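N-alpha-acetyltransferase 38, NatC auxiliary subunit (Saccharomyces cerevisiae, PDB 6YGA) serves as the small auxiliary subunit of the NatC complex, which acetylates the N-termini of nascent proteins that begin with methionine and a hydrophobic or amphipathic residue. Local coordinates at residues Ser57-Arg60 against Arg61-Lys64. Residues are numbered along the deposited sequence; the frame is centred on the assembly and turned at random.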
ATOM      1  N   SER C  57       3.068 -29.271  -1.432  1.00 64.51           N
ATOM      2  CA  SER C  57       3.122 -30.171  -2.575  1.00 66.34           C
ATOM      3  C   SER C  57       4.433 -30.943  -2.527  1.00 67.59           C
ATOM      4  O   SER C  57       5.484 -30.373  -2.221  1.00 67.05           O
ATOM      5  CB  SER C  57       3.008 -29.407  -3.900  1.00 65.43           C
ATOM      6  OG  SER C  57       4.237 -28.793  -4.251  1.00 66.28           O
ATOM      7  N   VAL C  58       4.370 -32.237  -2.814  1.00 70.37           N
ATOM      8  CA  VAL C  58       5.543 -33.100  -2.791  1.00 72.29           C
ATOM      9  C   VAL C  58       5.784 -33.628  -4.202  1.00 72.65           C
ATOM     10  O   VAL C  58       4.907 -34.273  -4.783  1.00 72.03           O
ATOM     11  CB  VAL C  58       5.402 -34.253  -1.781  1.00 76.70           C
ATOM     12  CG1 VAL C  58       5.419 -33.707  -0.364  1.00 77.27           C
ATOM     13  CG2 VAL C  58       4.124 -35.039  -2.008  1.00 79.08           C
ATOM     14  N   PRO C  59       6.935 -33.349  -4.808  1.00 73.88           N
ATOM     15  CA  PRO C  59       7.215 -33.871  -6.150  1.00 77.36           C
ATOM     16  C   PRO C  59       7.469 -35.373  -6.123  1.00 83.23           C
ATOM     17  O   PRO C  59       7.538 -36.009  -5.070  1.00 84.37           O
ATOM     18  CB  PRO C  59       8.467 -33.099  -6.583  1.00 76.38           C
ATOM     19  CG  PRO C  59       8.521 -31.898  -5.678  1.00 71.55           C
ATOM     20  CD  PRO C  59       7.938 -32.361  -4.380  1.00 71.59           C
ATOM     21  N   ARG C  60       7.617 -35.936  -7.324  1.00 87.20           N
ATOM     22  CA  ARG C  60       7.801 -37.378  -7.463  1.00 93.32           C
ATOM     23  C   ARG C  60       9.080 -37.848  -6.777  1.00 97.45           C
ATOM     24  O   ARG C  60       9.062 -38.798  -5.987  1.00 99.08           O
ATOM     25  CB  ARG C  60       7.818 -37.756  -8.944  1.00 97.97           C
ATOM     26  CG  ARG C  60       8.461 -39.102  -9.227  1.00103.98           C
ATOM     27  CD  ARG C  60       8.667 -39.326 -10.716  1.00108.50           C
ATOM     28  NE  ARG C  60       9.318 -40.606 -10.977  1.00114.72           N
ATOM     29  CZ  ARG C  60       8.676 -41.768 -11.039  1.00118.15           C
ATOM     30  NH1 ARG C  60       7.363 -41.810 -10.860  1.00116.62           N
ATOM     31  NH2 ARG C  60       9.343 -42.888 -11.277  1.00122.71           N
ATOM     32  N   ARG C  61      10.204 -37.191  -7.076  1.00 99.78           N
ATOM     33  CA  ARG C  61      11.491 -37.630  -6.546  1.00103.91           C
ATOM     34  C   ARG C  61      11.520 -37.603  -5.023  1.00101.42           C
ATOM     35  O   ARG C  61      12.240 -38.391  -4.401  1.00104.40           O
ATOM     36  CB  ARG C  61      12.609 -36.751  -7.110  1.00108.27           C
ATOM     37  CG  ARG C  61      14.016 -37.208  -6.754  1.00116.09           C
ATOM     38  CD  ARG C  61      14.988 -36.037  -6.711  1.00119.42           C
ATOM     39  NE  ARG C  61      14.772 -35.188  -5.541  1.00118.88           N
ATOM     40  CZ  ARG C  61      15.543 -34.154  -5.216  1.00119.19           C
ATOM     41  NH1 ARG C  61      16.584 -33.838  -5.973  1.00122.83           N
ATOM     42  NH2 ARG C  61      15.274 -33.437  -4.133  1.00115.22           N
ATOM     43  N   SER C  62      10.737 -36.719  -4.407  1.00 95.73           N
ATOM     44  CA  SER C  62      10.833 -36.502  -2.970  1.00 91.69           C
ATOM     45  C   SER C  62      10.119 -37.563  -2.146  1.00 89.82           C
ATOM     46  O   SER C  62      10.432 -37.718  -0.959  1.00 90.15           O
ATOM     47  CB  SER C  62      10.274 -35.123  -2.620  1.00 87.38           C
ATOM     48  OG  SER C  62      11.076 -34.103  -3.189  1.00 86.92           O
ATOM     49  N   VAL C  63       9.179 -38.294  -2.731  1.00 87.85           N
ATOM     50  CA  VAL C  63       8.346 -39.224  -1.981  1.00 88.14           C
ATOM     51  C   VAL C  63       9.065 -40.563  -1.868  1.00 93.35           C
ATOM     52  O   VAL C  63       9.351 -41.213  -2.879  1.00 96.79           O
ATOM     53  CB  VAL C  63       6.970 -39.388  -2.640  1.00 85.27           C
ATOM     54  CG1 VAL C  63       6.193 -40.516  -1.990  1.00 85.89           C
ATOM     55  CG2 VAL C  63       6.193 -38.084  -2.553  1.00 82.01           C
ATOM     56  N   LYS C  64       9.367 -40.969  -0.633  1.00 93.96           N
ATOM     57  CA  LYS C  64       9.912 -42.302  -0.402  1.00 96.75           C
ATOM     58  C   LYS C  64       8.806 -43.351  -0.394  1.00 98.01           C
ATOM     59  O   LYS C  64       8.923 -44.392  -1.050  1.00101.43           O
ATOM     60  CB  LYS C  64      10.700 -42.334   0.910  1.00 98.05           C
ATOM     61  CG  LYS C  64      10.701 -43.689   1.607  1.00103.49           C
ATOM     62  CD  LYS C  64      11.659 -43.714   2.789  1.00105.96           C
ATOM     63  CE  LYS C  64      11.444 -44.948   3.654  1.00109.16           C
ATOM     64  NZ  LYS C  64      10.159 -44.878   4.405  1.00107.42           N
TER
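The pyrrolidine ring of Pro59 meets Ser62 through its CD corner, which lies 3.8 Å from Ser62 OG, while Val57 of the N-alpha-acetyltransferase 35 chain packs against both residues. The side chains of Arg60 and Arg61 head away from the opposite segment and are exposed, although Arg61 packs against Asn58 of the N-alpha-acetyltransferase 35 chain. The motif is a type I beta turn from Arg60 to Val63, the tight link between the last two strands, 56-58 and 63-69, of this Sm-like (LSM) fold. Val63 N closes it by donating to Arg60 O at 3.3 Å. One residue earlier, Ser62 N makes a weaker, bent bond to Pro59 O (137° at the hydrogen). Proline suits the exit of strand 56-58: its ring holds phi near the observed -71°, and its nitrogen carries no hydrogen, so it needs no acceptor where strand pairing has ended.

Across the mouth of the turn, the two valines cross at about a right angle. With CG2 set beside its backbone N, Val63 directs that methyl back toward the earlier strand, where it also passes 3.5 Å from Pro59 O. Beta-branched valines suit the extended backbone on either side of the turn; Val58 is buried and Val63 partly exposed. Val58 rests on Leu37 and Val63 on Val16, so the pair bridges strands 37-39 and 13-18. Small, polar Ser62 suits the subunit boundary, because its OG is hydrogen-bonded to Asn58 of N-alpha-acetyltransferase 35. The valine contact itself is methyl to methyl, Val58 CG2 to Val63 CG2 at 3.7 Å.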